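Local coordinates for protein nucleoporin NUP82 (Saccharomyces cerevisiae, PDB 3PBP) that serves as a structural component of the nuclear pore complex, represented here by its N-terminal domain, and binds the nucleoporin NUP116 through that region, at residues 11-16 with 445-450; 196-199 with 205-208; 332-335 with 341-344. The protein carries 1 engineered substitution. One frame throughout, in Å; residues are numbered along the deposited sequence.

Contact 1. Residues 11-16 with 445-450; sequences PIFQAS and LTFQNI
The ring of Phe13 presents one face to the edge of the Phe447 ring, near CZ, and lies beside the isobutyl group of Leu445, and this trio makes up the whole contact. The aromatic pair is an offset edge-to-face arrangement: the ring planes stand 61° apart and the centroids are 4.8 Å apart. Phe447 CZ sits over that face but displaced toward its rim; the closest ring carbons are modelled too near each other, so their exact spacing is doubtful. The two rings reach each other from opposite directions. Phe13 places CG anti to its carbonyl carbon (chi1 -66°), which swings the ring across to strand 445-449. Its other face is covered by Ile12 CG2, 3.9 Å above the plane and over the centre, so the ring is held between an aliphatic methyl and an aromatic edge.

Leu445 crosses Phe13 at about a right angle and touches with a single branch: CD2 lies 3.4 Å from Phe13 CD1 and 3.6 Å from Phe13 CB. Beyond the trio, Phe13 also rests on Ile26 and Ile35 of the first sheet, while strand 445-449 is hydrogen-bonded to strand 434-440. The N-terminal loop is thus joined to the last strand of the domain, where the two ends of the beta-propeller come together. No hydrogen bond spans the 147 Å² interface. Its chemistry is wholly apolar, so across these two segments the join is consistent with ring and methyl packing alone, while Arg44 grips the loop backbone at the carbonyls of Ile12 and Gln14.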
loop_
_atom_site.group_PDB
_atom_site.type_symbol
_atom_site.label_atom_id
_atom_site.label_comp_id
_atom_site.label_asym_id
_atom_site.label_seq_id
_atom_site.Cartn_x
_atom_site.Cartn_y
_atom_site.Cartn_z
ATOM N N PRO A 11 -14.124 29.803 -21.521
ATOM C CA PRO A 11 -14.448 30.678 -20.385
ATOM C C PRO A 11 -14.022 30.206 -19.000
ATOM O O PRO A 11 -13.534 31.004 -18.202
ATOM C CB PRO A 11 -15.957 30.823 -20.489
ATOM C CG PRO A 11 -16.152 30.869 -21.951
ATOM C CD PRO A 11 -15.258 29.751 -22.460
ATOM N N ILE A 12 -14.208 28.918 -18.717
ATOM C CA ILE A 12 -13.852 28.357 -17.409
ATOM C C ILE A 12 -12.364 28.460 -17.081
ATOM O O ILE A 12 -11.976 28.541 -15.914
ATOM C CB ILE A 12 -14.273 26.859 -17.294
ATOM C CG1 ILE A 12 -14.127 26.393 -15.841
ATOM C CG2 ILE A 12 -13.426 25.999 -18.222
ATOM C CD1 ILE A 12 -14.632 24.988 -15.569
ATOM N N PHE A 13 -11.535 28.475 -18.116
ATOM C CA PHE A 13 -10.095 28.529 -17.934
ATOM C C PHE A 13 -9.464 29.878 -17.604
ATOM O O PHE A 13 -8.536 29.938 -16.799
ATOM C CB PHE A 13 -9.406 27.952 -19.165
ATOM C CG PHE A 13 -9.655 26.490 -19.371
ATOM C CD1 PHE A 13 -9.497 25.591 -18.324
ATOM C CD2 PHE A 13 -9.993 26.000 -20.626
ATOM C CE1 PHE A 13 -9.671 24.230 -18.521
ATOM C CE2 PHE A 13 -10.168 24.634 -20.828
ATOM C CZ PHE A 13 -10.003 23.750 -19.768
ATOM N N GLN A 14 -9.947 30.959 -18.206
ATOM C CA GLN A 14 -9.339 32.258 -17.954
ATOM C C GLN A 14 -9.211 32.633 -16.483
ATOM O O GLN A 14 -10.183 32.603 -15.722
ATOM C CB GLN A 14 -10.051 33.338 -18.758
ATOM C CG GLN A 14 -9.691 33.222 -20.235
ATOM C CD GLN A 14 -10.050 34.453 -21.042
ATOM O OE1 GLN A 14 -9.680 35.578 -20.682
ATOM N NE2 GLN A 14 -10.766 34.250 -22.150
ATOM N N ALA A 15 -7.982 32.978 -16.104
ATOM C CA ALA A 15 -7.649 33.310 -14.731
ATOM C C ALA A 15 -7.333 34.772 -14.481
ATOM O O ALA A 15 -7.197 35.558 -15.412
ATOM C CB ALA A 15 -6.478 32.456 -14.274
ATOM N N SER A 16 -7.208 35.101 -13.195
ATOM C CA SER A 16 -6.907 36.445 -12.715
ATOM C C SER A 16 -7.830 37.505 -13.304
ATOM O O SER A 16 -8.157 38.497 -12.642
ATOM C CB SER A 16 -5.447 36.807 -13.010
ATOM O OG SER A 16 -5.215 36.960 -14.399
ATOM N N LEU A 445 -1.272 26.899 -18.441
ATOM C CA LEU A 445 -2.383 26.004 -18.712
ATOM C C LEU A 445 -2.264 25.669 -20.191
ATOM O O LEU A 445 -2.697 26.435 -21.047
ATOM C CB LEU A 445 -3.725 26.680 -18.437
ATOM C CG LEU A 445 -4.933 25.893 -18.961
ATOM C CD1 LEU A 445 -4.833 24.424 -18.566
ATOM C CD2 LEU A 445 -6.201 26.516 -18.417
ATOM N N THR A 446 -1.659 24.521 -20.478
ATOM C CA THR A 446 -1.445 24.065 -21.843
ATOM C C THR A 446 -2.344 22.896 -22.200
ATOM O O THR A 446 -2.822 22.186 -21.325
ATOM C CB THR A 446 -0.001 23.615 -22.026
ATOM O OG1 THR A 446 0.873 24.690 -21.676
ATOM C CG2 THR A 446 0.257 23.198 -23.460
ATOM N N PHE A 447 -2.573 22.704 -23.491
ATOM C CA PHE A 447 -3.392 21.598 -23.968
ATOM C C PHE A 447 -2.606 20.924 -25.078
ATOM O O PHE A 447 -1.911 21.594 -25.837
ATOM C CB PHE A 447 -4.746 22.099 -24.495
ATOM C CG PHE A 447 -5.619 22.711 -23.433
ATOM C CD1 PHE A 447 -5.340 23.974 -22.925
ATOM C CD2 PHE A 447 -6.682 22.001 -22.895
ATOM C CE1 PHE A 447 -6.105 24.519 -21.892
ATOM C CE2 PHE A 447 -7.451 22.540 -21.861
ATOM C CZ PHE A 447 -7.159 23.800 -21.361
ATOM N N GLN A 448 -2.696 19.600 -25.163
ATOM C CA GLN A 448 -1.974 18.856 -26.188
ATOM C C GLN A 448 -2.788 17.688 -26.696
ATOM O O GLN A 448 -3.547 17.080 -25.946
ATOM C CB GLN A 448 -0.654 18.350 -25.627
ATOM C CG GLN A 448 0.122 19.436 -24.940
ATOM C CD GLN A 448 1.538 19.046 -24.669
ATOM O OE1 GLN A 448 2.340 19.867 -24.217
ATOM N NE2 GLN A 448 1.867 17.789 -24.944
ATOM N N ASN A 449 -2.617 17.371 -27.973
ATOM C CA ASN A 449 -3.351 16.276 -28.587
ATOM C C ASN A 449 -2.838 14.930 -28.107
ATOM O O ASN A 449 -1.642 14.756 -27.880
ATOM C CB ASN A 449 -3.236 16.368 -30.105
ATOM C CG ASN A 449 -3.762 17.688 -30.650
ATOM O OD1 ASN A 449 -4.970 17.944 -30.638
ATOM N ND2 ASN A 449 -2.854 18.537 -31.123
ATOM N N ILE A 450 -3.758 13.987 -27.944
ATOM C CA ILE A 450 -3.422 12.641 -27.500
ATOM C C ILE A 450 -3.961 11.657 -28.532
ATOM O O ILE A 450 -5.130 11.725 -28.913
ATOM C CB ILE A 450 -4.065 12.319 -26.124
ATOM C CG1 ILE A 450 -3.591 13.318 -25.066
ATOM C CG2 ILE A 450 -3.713 10.898 -25.711
ATOM C CD1 ILE A 450 -2.092 13.300 -24.816
#

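Contact 2. Residues 196-199 with 205-208; sequences CLNT and IFAF
Strands 196-198 and 205-208 run antiparallel, their axes 4.9 Å apart at closest approach and their directions at 146°. Cys196 and Phe206 form the hydrogen-bonded pair, with Cys196 N to Phe206 O and Phe206 N to Cys196 O both at 2.9 Å; Leu197 and Ile205 are the adjacent non-hydrogen-bonded pair. Ile205 CA adds a CA-H...O contact to Cys196 O.

On the face bearing Cys196 and Phe206, Cys196 SG comes to the edge of the Phe208 ring, 3.6 Å from Phe208 CE2 and 78° off the ring normal, a sulfur-aromatic contact. The thiol gets there because SG stands anti to the carbonyl carbon (chi1 -58°). Asn198 meets Phe206 at the ring's edge, OD1 lying 3.5 Å from Phe206 CE1, while its ND2 donates to the carbonyl of Asn180. On the reverse face Leu197 CD1 touches Ile205 CG1 at 4.2 Å.

Each face has its own neighbour: Cys196 and Phe208 pack on Ile151 of strand 151-155, whereas Leu197 and Ile205 pack on Val317 of strand 313-319. This hairpin, strands 194-198 and 204-208, belongs to a propeller blade between two others. Cys196 and Phe206 pair with each other, while Leu197 bonds outward to Thr183 and Asp184 and Ile205 to Phe285. Mostly apolar side chains lie on both faces, Asn198 being the polar exception, so the chemistry implies backbone hydrogen bonding along the strands and chiefly apolar cohesion between blades.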
loop_
_atom_site.group_PDB
_atom_site.type_symbol
_atom_site.label_atom_id
_atom_site.label_comp_id
_atom_site.label_asym_id
_atom_site.label_seq_id
_atom_site.Cartn_x
_atom_site.Cartn_y
_atom_site.Cartn_z
ATOM N N CYS A 196 1.463 -1.546 -1.285
ATOM C CA CYS A 196 2.273 -0.581 -0.542
ATOM C C CYS A 196 3.718 -0.732 -0.936
ATOM O O CYS A 196 4.232 -1.844 -0.968
ATOM C CB CYS A 196 2.174 -0.831 0.961
ATOM S SG CYS A 196 0.488 -0.743 1.580
ATOM N N LEU A 197 4.369 0.381 -1.235
ATOM C CA LEU A 197 5.784 0.373 -1.590
ATOM C C LEU A 197 6.559 0.915 -0.385
ATOM O O LEU A 197 6.426 2.087 -0.040
ATOM C CB LEU A 197 6.034 1.269 -2.795
ATOM C CG LEU A 197 7.485 1.324 -3.273
ATOM C CD1 LEU A 197 7.845 0.010 -3.941
ATOM C CD2 LEU A 197 7.670 2.470 -4.247
ATOM N N ASN A 198 7.359 0.069 0.262
ATOM C CA ASN A 198 8.122 0.514 1.423
ATOM C C ASN A 198 9.624 0.617 1.115
ATOM O O ASN A 198 10.098 0.116 0.089
ATOM C CB ASN A 198 7.854 -0.415 2.616
ATOM C CG ASN A 198 8.866 -1.515 2.734
ATOM O OD1 ASN A 198 9.307 -2.081 1.735
ATOM N ND2 ASN A 198 9.235 -1.842 3.960
ATOM N N THR A 199 10.363 1.262 2.012
ATOM C CA THR A 199 11.786 1.485 1.814
ATOM C C THR A 199 12.763 0.796 2.757
ATOM O O THR A 199 13.965 0.742 2.470
ATOM C CB THR A 199 12.059 2.976 1.846
ATOM O OG1 THR A 199 11.387 3.585 0.741
ATOM C CG2 THR A 199 13.548 3.259 1.748
ATOM N N ILE A 205 7.377 -4.574 -1.997
ATOM C CA ILE A 205 5.950 -4.411 -2.176
ATOM C C ILE A 205 5.165 -5.285 -1.196
ATOM O O ILE A 205 5.447 -6.462 -1.024
ATOM C CB ILE A 205 5.537 -4.753 -3.629
ATOM C CG1 ILE A 205 6.215 -3.777 -4.586
ATOM C CG2 ILE A 205 4.024 -4.719 -3.763
ATOM C CD1 ILE A 205 6.006 -4.080 -6.029
ATOM N N PHE A 206 4.194 -4.685 -0.527
ATOM C CA PHE A 206 3.356 -5.432 0.388
ATOM C C PHE A 206 1.945 -5.212 -0.113
ATOM O O PHE A 206 1.722 -4.406 -1.032
ATOM C CB PHE A 206 3.511 -4.922 1.825
ATOM C CG PHE A 206 4.863 -5.211 2.426
ATOM C CD1 PHE A 206 5.996 -4.500 2.017
ATOM C CD2 PHE A 206 5.016 -6.230 3.351
ATOM C CE1 PHE A 206 7.262 -4.809 2.523
ATOM C CE2 PHE A 206 6.280 -6.545 3.861
ATOM C CZ PHE A 206 7.403 -5.834 3.442
ATOM N N ALA A 207 0.986 -5.926 0.462
ATOM C CA ALA A 207 -0.376 -5.751 0.006
ATOM C C ALA A 207 -1.417 -6.138 1.023
ATOM O O ALA A 207 -1.235 -7.070 1.797
ATOM C CB ALA A 207 -0.591 -6.536 -1.274
ATOM N N PHE A 208 -2.507 -5.382 1.017
ATOM C CA PHE A 208 -3.650 -5.619 1.881
ATOM C C PHE A 208 -4.733 -6.225 0.977
ATOM O O PHE A 208 -5.211 -5.584 0.039
ATOM C CB PHE A 208 -4.146 -4.300 2.460
ATOM C CG PHE A 208 -3.275 -3.742 3.523
ATOM C CD1 PHE A 208 -3.361 -4.219 4.831
ATOM C CD2 PHE A 208 -2.378 -2.724 3.232
ATOM C CE1 PHE A 208 -2.561 -3.680 5.840
ATOM C CE2 PHE A 208 -1.570 -2.173 4.225
ATOM C CZ PHE A 208 -1.663 -2.653 5.537
#

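Contact 3. Residues 332-335 with 341-344; sequences EMSM and NYVY
The two segments, neither a regular strand, run in roughly opposing directions within one long loop, with nearest CA atoms, those of Met333 and Tyr344, 6.7 Å apart. That spacing is too wide for sheet pairing, and no backbone hydrogen bond joins them.

Side chains bridge the gap instead. Ser334 OG and Tyr342 OH form a hydrogen bond of 2.8 Å, in which either hydroxyl could be the donor. The serine oxygen approaches in the plane of the tyrosine ring, at its edge, and is also 3.4 Å from Tyr342 CE2. Tyr342 extends toward it with CG opposite the backbone N (chi1 -174°). Tyr344 brings CD2 to 3.9 Å from the same Ser334 OG, an oblique approach with no hydrogen bond. Val245 and Asn248 of helix 243-262 touch the Tyr342 side chain, and Gln282 NE2 holds Ser334 O. With a phenylalanine in place of Tyr342, the buried Ser334 hydroxyl would probably lose its hydrogen-bonding mate across the loop.

Strands 323-329 and 347-355 are antiparallel neighbours in one blade, so the arrangement is that of an elongated inter-strand loop of a beta-propeller, folded against an inserted helix.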
loop_
_atom_site.group_PDB
_atom_site.type_symbol
_atom_site.label_atom_id
_atom_site.label_comp_id
_atom_site.label_asym_id
_atom_site.label_seq_id
_atom_site.Cartn_x
_atom_site.Cartn_y
_atom_site.Cartn_z
ATOM N N GLU A 332 -2.288 -16.160 -8.061
ATOM C CA GLU A 332 -3.509 -15.608 -7.491
ATOM C C GLU A 332 -3.384 -15.560 -5.961
ATOM O O GLU A 332 -3.124 -16.585 -5.307
ATOM C CB GLU A 332 -4.703 -16.471 -7.896
ATOM C CG GLU A 332 -6.053 -15.886 -7.541
ATOM C CD GLU A 332 -6.301 -14.545 -8.195
ATOM O OE1 GLU A 332 -6.158 -14.452 -9.434
ATOM O OE2 GLU A 332 -6.644 -13.587 -7.467
HETATM N N MSE A 333 -3.545 -14.373 -5.388
HETATM C CA MSE A 333 -3.451 -14.242 -3.946
HETATM C C MSE A 333 -4.728 -14.741 -3.304
HETATM O O MSE A 333 -5.774 -14.853 -3.948
HETATM C CB MSE A 333 -3.295 -12.785 -3.528
HETATM C CG MSE A 333 -2.063 -12.054 -4.014
HETATM SE SE MSE A 333 -2.264 -10.121 -3.617
HETATM C CE MSE A 333 -2.026 -10.198 -1.682
ATOM N N SER A 334 -4.631 -15.034 -2.014
ATOM C CA SER A 334 -5.782 -15.452 -1.244
ATOM C C SER A 334 -5.941 -14.338 -0.227
ATOM O O SER A 334 -4.963 -13.684 0.165
ATOM C CB SER A 334 -5.522 -16.760 -0.511
ATOM O OG SER A 334 -4.618 -16.567 0.567
HETATM N N MSE A 335 -7.173 -14.096 0.179
HETATM C CA MSE A 335 -7.426 -13.072 1.167
HETATM C C MSE A 335 -6.894 -13.527 2.527
HETATM O O MSE A 335 -6.859 -14.719 2.821
HETATM C CB MSE A 335 -8.917 -12.795 1.226
HETATM C CG MSE A 335 -9.377 -12.018 0.032
HETATM SE SE MSE A 335 -11.289 -11.858 -0.122
HETATM C CE MSE A 335 -11.688 -10.962 1.496
ATOM N N ASN A 341 2.831 -11.740 8.699
ATOM C CA ASN A 341 3.829 -12.095 7.704
ATOM C C ASN A 341 3.342 -13.154 6.728
ATOM O O ASN A 341 4.101 -14.024 6.297
ATOM C CB ASN A 341 5.086 -12.566 8.408
ATOM C CG ASN A 341 5.600 -11.536 9.371
ATOM O OD1 ASN A 341 6.033 -10.454 8.960
ATOM N ND2 ASN A 341 5.532 -11.843 10.669
ATOM N N TYR A 342 2.064 -13.077 6.384
ATOM C CA TYR A 342 1.513 -14.013 5.436
ATOM C C TYR A 342 2.099 -13.691 4.076
ATOM O O TYR A 342 2.123 -12.543 3.632
ATOM C CB TYR A 342 0.001 -13.885 5.362
ATOM C CG TYR A 342 -0.663 -14.919 4.489
ATOM C CD1 TYR A 342 -0.577 -16.276 4.786
ATOM C CD2 TYR A 342 -1.440 -14.540 3.404
ATOM C CE1 TYR A 342 -1.256 -17.227 4.031
ATOM C CE2 TYR A 342 -2.127 -15.481 2.638
ATOM C CZ TYR A 342 -2.032 -16.817 2.961
ATOM O OH TYR A 342 -2.747 -17.734 2.234
ATOM N N VAL A 343 2.610 -14.719 3.440
ATOM C CA VAL A 343 3.155 -14.607 2.112
ATOM C C VAL A 343 2.449 -15.801 1.511
ATOM O O VAL A 343 2.047 -16.703 2.250
ATOM C CB VAL A 343 4.668 -14.846 2.090
ATOM C CG1 VAL A 343 5.102 -15.124 0.666
ATOM C CG2 VAL A 343 5.401 -13.639 2.628
ATOM N N TYR A 344 2.270 -15.815 0.204
ATOM C CA TYR A 344 1.609 -16.935 -0.446
ATOM C C TYR A 344 1.100 -16.406 -1.749
ATOM O O TYR A 344 0.178 -15.607 -1.806
ATOM C CB TYR A 344 0.439 -17.512 0.362
ATOM C CG TYR A 344 -0.253 -18.618 -0.405
ATOM C CD1 TYR A 344 0.415 -19.815 -0.706
ATOM C CD2 TYR A 344 -1.520 -18.421 -0.955
ATOM C CE1 TYR A 344 -0.157 -20.781 -1.554
ATOM C CE2 TYR A 344 -2.102 -19.377 -1.803
ATOM C CZ TYR A 344 -1.412 -20.552 -2.102
ATOM O OH TYR A 344 -1.968 -21.459 -2.984
#

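Contact 1 encloses the other two in sequence: residues 11-16 and 445-450 lie near the chain ends, and contact 2, then contact 3, follow one another between them. In space it stands apart, its centre 37 Å from that of contact 2 and 46 Å from that of contact 3, across the centre of the chain. Contacts 2 and 3 are neighbours, centres 13 Å apart, and touch where Ala207 CB meets CE of the selenomethionine Met333 at 4.0 Å. Their blades are adjacent in the propeller. Thr199 and Val343 each pack against an arginine of the NUP116 chain, placing this side of the domain at the partner interface while contact 1 joins the termini on the far side.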